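Long-range contact in glutamate racemase (Escherichia coli, PDB 2JFN), which belongs to the Asp/Glu/hydantoin racemase family of enzymes and holds a glutamic acid and a UDP-N-acetylmuramoyl-L-alanine in this model: residues Pro45-Ala57 with Asp250-Ala263. Sequence-based numbering, arbitrary orientation.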
ATOM      1  N   PRO A  45     -16.608   8.254   0.254  1.00 41.22           N
ATOM      2  CA  PRO A  45     -16.529   8.906  -1.058  1.00 41.13           C
ATOM      3  C   PRO A  45     -16.466  10.429  -1.195  1.00 41.10           C
ATOM      4  O   PRO A  45     -16.058  10.927  -2.246  1.00 41.10           O
ATOM      5  CB  PRO A  45     -17.736   8.323  -1.793  1.00 41.22           C
ATOM      6  CG  PRO A  45     -18.733   8.157  -0.697  1.00 41.02           C
ATOM      7  CD  PRO A  45     -17.897   7.551   0.409  1.00 41.47           C
ATOM      8  N   ASP A  46     -16.839  11.178  -0.162  1.00 40.74           N
ATOM      9  CA  ASP A  46     -16.841  12.635  -0.297  1.00 40.25           C
ATOM     10  C   ASP A  46     -15.675  13.403   0.324  1.00 38.90           C
ATOM     11  O   ASP A  46     -15.674  14.632   0.299  1.00 39.20           O
ATOM     12  CB  ASP A  46     -18.154  13.208   0.255  1.00 41.61           C
ATOM     13  CG  ASP A  46     -19.377  12.599  -0.404  1.00 43.12           C
ATOM     14  OD1 ASP A  46     -19.492  12.691  -1.647  1.00 43.83           O
ATOM     15  OD2 ASP A  46     -20.225  12.029   0.323  1.00 44.38           O
ATOM     16  N   LEU A  47     -14.688  12.700   0.865  1.00 36.81           N
ATOM     17  CA  LEU A  47     -13.552  13.369   1.493  1.00 34.74           C
ATOM     18  C   LEU A  47     -12.693  14.128   0.492  1.00 33.31           C
ATOM     19  O   LEU A  47     -12.822  13.947  -0.721  1.00 33.06           O
ATOM     20  CB  LEU A  47     -12.673  12.346   2.217  1.00 34.94           C
ATOM     21  CG  LEU A  47     -13.367  11.403   3.197  1.00 34.69           C
ATOM     22  CD1 LEU A  47     -12.341  10.484   3.822  1.00 35.28           C
ATOM     23  CD2 LEU A  47     -14.086  12.208   4.266  1.00 35.67           C
ATOM     24  N   HIS A  48     -11.833  15.003   1.007  1.00 31.91           N
ATOM     25  CA  HIS A  48     -10.906  15.748   0.160  1.00 30.54           C
ATOM     26  C   HIS A  48      -9.644  14.898   0.196  1.00 29.55           C
ATOM     27  O   HIS A  48      -8.873  14.960   1.157  1.00 29.03           O
ATOM     28  CB  HIS A  48     -10.580  17.127   0.736  1.00 30.57           C
ATOM     29  CG  HIS A  48      -9.431  17.805   0.048  1.00 30.87           C
ATOM     30  ND1 HIS A  48      -8.421  18.444   0.737  1.00 31.68           N
ATOM     31  CD2 HIS A  48      -9.139  17.952  -1.266  1.00 30.97           C
ATOM     32  CE1 HIS A  48      -7.557  18.955  -0.124  1.00 31.33           C
ATOM     33  NE2 HIS A  48      -7.971  18.670  -1.346  1.00 31.22           N
ATOM     34  N   TYR A  49      -9.449  14.096  -0.839  1.00 28.24           N
ATOM     35  CA  TYR A  49      -8.295  13.216  -0.889  1.00 27.76           C
ATOM     36  C   TYR A  49      -7.059  13.806  -1.552  1.00 27.00           C
ATOM     37  O   TYR A  49      -7.139  14.534  -2.546  1.00 26.57           O
ATOM     38  CB  TYR A  49      -8.648  11.909  -1.608  1.00 28.09           C
ATOM     39  CG  TYR A  49      -9.601  11.005  -0.855  1.00 28.48           C
ATOM     40  CD1 TYR A  49     -10.961  10.977  -1.163  1.00 28.86           C
ATOM     41  CD2 TYR A  49      -9.134  10.154   0.149  1.00 28.88           C
ATOM     42  CE1 TYR A  49     -11.843  10.113  -0.492  1.00 29.12           C
ATOM     43  CE2 TYR A  49      -9.999   9.293   0.828  1.00 29.31           C
ATOM     44  CZ  TYR A  49     -11.353   9.276   0.500  1.00 29.63           C
ATOM     45  OH  TYR A  49     -12.198   8.407   1.161  1.00 29.75           O
ATOM     46  N   ILE A  50      -5.915  13.481  -0.973  1.00 25.98           N
ATOM     47  CA  ILE A  50      -4.633  13.892  -1.511  1.00 24.91           C
ATOM     48  C   ILE A  50      -3.856  12.595  -1.652  1.00 24.67           C
ATOM     49  O   ILE A  50      -3.702  11.854  -0.678  1.00 24.39           O
ATOM     50  CB  ILE A  50      -3.852  14.797  -0.542  1.00 24.96           C
ATOM     51  CG1 ILE A  50      -4.615  16.102  -0.297  1.00 24.11           C
ATOM     52  CG2 ILE A  50      -2.464  15.089  -1.117  1.00 23.79           C
ATOM     53  CD1 ILE A  50      -4.072  16.897   0.882  1.00 24.92           C
ATOM     54  N   TYR A  51      -3.400  12.302  -2.862  1.00 24.20           N
ATOM     55  CA  TYR A  51      -2.602  11.107  -3.083  1.00 24.34           C
ATOM     56  C   TYR A  51      -1.190  11.586  -3.366  1.00 24.47           C
ATOM     57  O   TYR A  51      -0.980  12.441  -4.230  1.00 24.67           O
ATOM     58  CB  TYR A  51      -3.112  10.293  -4.277  1.00 24.65           C
ATOM     59  CG  TYR A  51      -2.403   8.954  -4.409  1.00 25.11           C
ATOM     60  CD1 TYR A  51      -1.367   8.765  -5.325  1.00 25.28           C
ATOM     61  CD2 TYR A  51      -2.727   7.896  -3.559  1.00 25.76           C
ATOM     62  CE1 TYR A  51      -0.664   7.550  -5.382  1.00 25.75           C
ATOM     63  CE2 TYR A  51      -2.037   6.681  -3.610  1.00 25.82           C
ATOM     64  CZ  TYR A  51      -1.007   6.514  -4.515  1.00 26.04           C
ATOM     65  OH  TYR A  51      -0.314   5.315  -4.521  1.00 25.60           O
ATOM     66  N   ALA A  52      -0.223  11.053  -2.633  1.00 24.11           N
ATOM     67  CA  ALA A  52       1.165  11.444  -2.841  1.00 23.89           C
ATOM     68  C   ALA A  52       2.024  10.207  -3.035  1.00 23.96           C
ATOM     69  O   ALA A  52       1.934   9.248  -2.263  1.00 23.07           O
ATOM     70  CB  ALA A  52       1.669  12.249  -1.647  1.00 23.82           C
ATOM     71  N   PHE A  53       2.844  10.219  -4.078  1.00 23.37           N
ATOM     72  CA  PHE A  53       3.726   9.094  -4.328  1.00 23.51           C
ATOM     73  C   PHE A  53       5.158   9.578  -4.562  1.00 23.79           C
ATOM     74  O   PHE A  53       5.396  10.579  -5.246  1.00 22.86           O
ATOM     75  CB  PHE A  53       3.199   8.231  -5.497  1.00 23.73           C
ATOM     76  CG  PHE A  53       3.068   8.961  -6.812  1.00 24.04           C
ATOM     77  CD1 PHE A  53       3.986   8.737  -7.836  1.00 23.82           C
ATOM     78  CD2 PHE A  53       2.007   9.833  -7.040  1.00 24.45           C
ATOM     79  CE1 PHE A  53       3.847   9.369  -9.072  1.00 24.38           C
ATOM     80  CE2 PHE A  53       1.854  10.476  -8.274  1.00 24.39           C
ATOM     81  CZ  PHE A  53       2.780  10.241  -9.293  1.00 24.35           C
ATOM     82  N   ASP A  54       6.107   8.867  -3.962  1.00 23.79           N
ATOM     83  CA  ASP A  54       7.521   9.217  -4.066  1.00 24.06           C
ATOM     84  C   ASP A  54       8.197   8.593  -5.285  1.00 24.18           C
ATOM     85  O   ASP A  54       8.974   7.648  -5.156  1.00 23.82           O
ATOM     86  CB  ASP A  54       8.251   8.780  -2.793  1.00 23.89           C
ATOM     87  CG  ASP A  54       9.644   9.380  -2.685  1.00 23.89           C
ATOM     88  OD1 ASP A  54      10.070  10.084  -3.630  1.00 22.90           O
ATOM     89  OD2 ASP A  54      10.307   9.146  -1.654  1.00 23.05           O
ATOM     90  N   ASN A  55       7.922   9.136  -6.468  1.00 24.17           N
ATOM     91  CA  ASN A  55       8.515   8.600  -7.680  1.00 25.09           C
ATOM     92  C   ASN A  55      10.018   8.858  -7.731  1.00 25.56           C
ATOM     93  O   ASN A  55      10.722   8.243  -8.522  1.00 25.79           O
ATOM     94  CB  ASN A  55       7.820   9.181  -8.924  1.00 25.26           C
ATOM     95  CG  ASN A  55       7.963  10.688  -9.035  1.00 25.36           C
ATOM     96  OD1 ASN A  55       7.660  11.432  -8.098  1.00 24.79           O
ATOM     97  ND2 ASN A  55       8.418  11.149 -10.197  1.00 25.74           N
ATOM     98  N   VAL A  56      10.505   9.745  -6.867  1.00 25.66           N
ATOM     99  CA  VAL A  56      11.930  10.076  -6.808  1.00 26.16           C
ATOM    100  C   VAL A  56      12.767   9.005  -6.096  1.00 26.34           C
ATOM    101  O   VAL A  56      13.880   8.689  -6.526  1.00 26.27           O
ATOM    102  CB  VAL A  56      12.155  11.439  -6.091  1.00 26.47           C
ATOM    103  CG1 VAL A  56      13.631  11.621  -5.726  1.00 26.82           C
ATOM    104  CG2 VAL A  56      11.708  12.578  -6.999  1.00 26.75           C
ATOM    105  N   ALA A  57      12.233   8.440  -5.018  1.00 25.69           N
ATOM    106  CA  ALA A  57      12.978   7.440  -4.271  1.00 25.62           C
ATOM    107  C   ALA A  57      12.441   6.015  -4.412  1.00 25.80           C
ATOM    108  O   ALA A  57      12.990   5.086  -3.824  1.00 25.99           O
ATOM    109  CB  ALA A  57      13.049   7.839  -2.804  1.00 25.61           C
ATOM    110  N   ASP A 250     -11.604  22.085  -1.970  1.00 38.17           N
ATOM    111  CA  ASP A 250     -10.868  21.864  -3.212  1.00 37.75           C
ATOM    112  C   ASP A 250     -11.064  20.428  -3.682  1.00 36.87           C
ATOM    113  O   ASP A 250     -11.377  19.541  -2.887  1.00 37.25           O
ATOM    114  CB  ASP A 250      -9.369  22.138  -3.022  1.00 38.49           C
ATOM    115  CG  ASP A 250      -9.063  23.612  -2.805  1.00 39.62           C
ATOM    116  OD1 ASP A 250      -9.979  24.446  -2.972  1.00 40.12           O
ATOM    117  OD2 ASP A 250      -7.900  23.941  -2.475  1.00 39.88           O
ATOM    118  N   ALA A 251     -10.881  20.204  -4.978  1.00 36.01           N
ATOM    119  CA  ALA A 251     -11.035  18.874  -5.553  1.00 34.97           C
ATOM    120  C   ALA A 251      -9.849  17.994  -5.169  1.00 33.97           C
ATOM    121  O   ALA A 251      -8.814  18.496  -4.734  1.00 33.63           O
ATOM    122  CB  ALA A 251     -11.141  18.972  -7.066  1.00 35.52           C
ATOM    123  N   ASN A 252     -10.006  16.684  -5.333  1.00 32.74           N
ATOM    124  CA  ASN A 252      -8.943  15.744  -5.002  1.00 31.53           C
ATOM    125  C   ASN A 252      -7.713  16.045  -5.842  1.00 30.57           C
ATOM    126  O   ASN A 252      -7.826  16.422  -7.003  1.00 30.37           O
ATOM    127  CB  ASN A 252      -9.384  14.303  -5.265  1.00 31.29           C
ATOM    128  CG  ASN A 252     -10.608  13.914  -4.472  1.00 31.11           C
ATOM    129  OD1 ASN A 252     -10.824  14.403  -3.361  1.00 30.92           O
ATOM    130  ND2 ASN A 252     -11.409  13.017  -5.027  1.00 31.17           N
ATOM    131  N   ILE A 253      -6.537  15.869  -5.257  1.00 29.76           N
ATOM    132  CA  ILE A 253      -5.308  16.143  -5.988  1.00 29.03           C
ATOM    133  C   ILE A 253      -4.228  15.086  -5.743  1.00 28.11           C
ATOM    134  O   ILE A 253      -4.165  14.475  -4.670  1.00 27.59           O
ATOM    135  CB  ILE A 253      -4.766  17.543  -5.603  1.00 29.45           C
ATOM    136  CG1 ILE A 253      -3.539  17.894  -6.443  1.00 30.29           C
ATOM    137  CG2 ILE A 253      -4.420  17.574  -4.127  1.00 29.70           C
ATOM    138  CD1 ILE A 253      -2.983  19.266  -6.129  1.00 31.33           C
ATOM    139  N   ALA A 254      -3.400  14.855  -6.759  1.00 26.97           N
ATOM    140  CA  ALA A 254      -2.309  13.897  -6.658  1.00 25.96           C
ATOM    141  C   ALA A 254      -0.994  14.669  -6.707  1.00 25.64           C
ATOM    142  O   ALA A 254      -0.849  15.614  -7.490  1.00 25.40           O
ATOM    143  CB  ALA A 254      -2.373  12.887  -7.806  1.00 25.54           C
ATOM    144  N   PHE A 255      -0.053  14.273  -5.859  1.00 24.93           N
ATOM    145  CA  PHE A 255       1.268  14.899  -5.802  1.00 25.25           C
ATOM    146  C   PHE A 255       2.374  13.902  -6.142  1.00 25.33           C
ATOM    147  O   PHE A 255       2.390  12.778  -5.632  1.00 25.42           O
ATOM    148  CB  PHE A 255       1.580  15.424  -4.397  1.00 24.82           C
ATOM    149  CG  PHE A 255       0.865  16.690  -4.026  1.00 25.59           C
ATOM    150  CD1 PHE A 255       0.127  16.754  -2.848  1.00 25.46           C
ATOM    151  CD2 PHE A 255       0.961  17.826  -4.823  1.00 26.01           C
ATOM    152  CE1 PHE A 255      -0.509  17.930  -2.462  1.00 26.29           C
ATOM    153  CE2 PHE A 255       0.330  19.016  -4.450  1.00 26.91           C
ATOM    154  CZ  PHE A 255      -0.410  19.067  -3.265  1.00 26.72           C
ATOM    155  N   CYS A 256       3.301  14.303  -7.002  1.00 25.82           N
ATOM    156  CA  CYS A 256       4.448  13.450  -7.296  1.00 26.46           C
ATOM    157  C   CYS A 256       5.622  14.261  -6.739  1.00 26.79           C
ATOM    158  O   CYS A 256       5.464  15.450  -6.440  1.00 26.33           O
ATOM    159  CB  CYS A 256       4.603  13.207  -8.803  1.00 27.23           C
ATOM    160  SG  CYS A 256       4.817  14.685  -9.809  1.00 29.02           S
ATOM    161  N   MET A 257       6.787  13.644  -6.573  1.00 27.23           N
ATOM    162  CA  MET A 257       7.924  14.393  -6.034  1.00 27.99           C
ATOM    163  C   MET A 257       8.787  14.985  -7.147  1.00 28.39           C
ATOM    164  O   MET A 257       9.648  15.828  -6.898  1.00 28.39           O
ATOM    165  CB  MET A 257       8.769  13.505  -5.113  1.00 28.01           C
ATOM    166  CG  MET A 257       7.986  12.905  -3.940  1.00 28.41           C
ATOM    167  SD  MET A 257       6.934  14.090  -3.031  1.00 29.78           S
ATOM    168  CE  MET A 257       5.364  13.194  -2.997  1.00 29.70           C
ATOM    169  N   ALA A 258       8.535  14.549  -8.375  1.00 29.08           N
ATOM    170  CA  ALA A 258       9.262  15.044  -9.537  1.00 30.02           C
ATOM    171  C   ALA A 258       8.369  14.860 -10.751  1.00 30.76           C
ATOM    172  O   ALA A 258       7.830  13.777 -10.974  1.00 30.44           O
ATOM    173  CB  ALA A 258      10.567  14.274  -9.724  1.00 29.75           C
ATOM    174  N   MET A 259       8.203  15.922 -11.529  1.00 31.73           N
ATOM    175  CA  MET A 259       7.365  15.861 -12.718  1.00 32.90           C
ATOM    176  C   MET A 259       8.169  15.215 -13.837  1.00 33.14           C
ATOM    177  O   MET A 259       8.731  15.897 -14.694  1.00 33.45           O
ATOM    178  CB  MET A 259       6.921  17.271 -13.111  1.00 34.30           C
ATOM    179  CG  MET A 259       5.759  17.313 -14.083  1.00 36.54           C
ATOM    180  SD  MET A 259       4.275  16.526 -13.423  1.00 38.48           S
ATOM    181  CE  MET A 259       3.699  17.750 -12.283  1.00 37.84           C
ATOM    182  N   THR A 260       8.228  13.889 -13.807  1.00 32.81           N
ATOM    183  CA  THR A 260       8.964  13.107 -14.789  1.00 32.55           C
ATOM    184  C   THR A 260       8.001  12.476 -15.784  1.00 32.45           C
ATOM    185  O   THR A 260       6.786  12.483 -15.579  1.00 32.43           O
ATOM    186  CB  THR A 260       9.715  11.954 -14.115  1.00 32.69           C
ATOM    187  OG1 THR A 260       8.760  11.024 -13.581  1.00 32.32           O
ATOM    188  CG2 THR A 260      10.597  12.471 -12.993  1.00 32.38           C
ATOM    189  N   PRO A 261       8.531  11.917 -16.879  1.00 32.43           N
ATOM    190  CA  PRO A 261       7.621  11.295 -17.840  1.00 32.04           C
ATOM    191  C   PRO A 261       6.872  10.144 -17.169  1.00 31.88           C
ATOM    192  O   PRO A 261       5.685   9.950 -17.409  1.00 31.83           O
ATOM    193  CB  PRO A 261       8.562  10.822 -18.947  1.00 32.40           C
ATOM    194  CG  PRO A 261       9.634  11.887 -18.930  1.00 32.56           C
ATOM    195  CD  PRO A 261       9.889  12.047 -17.447  1.00 32.73           C
ATOM    196  N   GLY A 262       7.568   9.393 -16.315  1.00 31.39           N
ATOM    197  CA  GLY A 262       6.934   8.282 -15.623  1.00 30.93           C
ATOM    198  C   GLY A 262       5.744   8.714 -14.777  1.00 30.03           C
ATOM    199  O   GLY A 262       4.678   8.106 -14.837  1.00 30.46           O
ATOM    200  N   ALA A 263       5.922   9.762 -13.984  1.00 29.43           N
ATOM    201  CA  ALA A 263       4.847  10.270 -13.147  1.00 28.87           C
ATOM    202  C   ALA A 263       3.705  10.795 -14.012  1.00 28.88           C
ATOM    203  O   ALA A 263       2.530  10.559 -13.724  1.00 28.36           O
ATOM    204  CB  ALA A 263       5.367  11.381 -12.243  1.00 28.90           C
TER
HETATM  205  O   HOH W   1     -13.728  12.710  -3.102  1.00 37.19           O
HETATM  206  O   HOH W   2      -6.649  19.657  -3.427  1.00 37.47           O
HETATM  207  O   HOH W   3       9.421   9.011 -12.083  1.00 33.85           O
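Ile50, Tyr51 and Ala52 pair with Ile253, Ala254 and Phe255 as parallel neighbours in the mixed sheet of this racemase-family enzyme. Strand 48-53 bonds on its other edge to strand 21-28, while strand 253-256 continues to strand 277-280, so the contact ties a late stretch of chain into the sheet. The ladder runs from Ile253 N to Tyr49 O, Tyr51 N to Ile253 O, Phe255 N to Tyr51 O and Phe53 N to Phe255 O. At its start a side chain stands in for the backbone: Asn252 OD1 takes Tyr49 N at 2.9 Å, with the donor 44° out of the carbonyl plane.

Beyond the strands, Asn55 does the joining. Its bond from CA to CB points toward segment 250-263, and with chi1 at 62° CG sits between its own backbone N and carbonyl carbon, where Asn55 CG comes 3.6 Å from Ala258 O. Asn55 OD1 receives Met257 N at 2.8 Å, nearly in line with its C=O, plus a weak bond from Ala258 N; Cys256 CB lies 3.6 Å from Asn55 OD1. Asn55 ND2 gives one hydrogen bond to Ala258 O at 2.8 Å and another to a water that also bonds Thr260 OG1, with Ala263 CB 3.7 Å from Asn55 ND2. Both ends of the amide are thus engaged, which fixes its flip. Thr260 OG1 in turn N-caps the following helix through Ala263 N.

On one face of the sheet Ile50 CG2 lies 3.5 Å from Phe255 CD1, and Ala52 CB meets Met257 CE. On the other, the Phe53 ring has Cys256 CA over its face in a CH-pi contact, and Ala263 CB sits at its edge, 4.1 Å from Phe53 CE1.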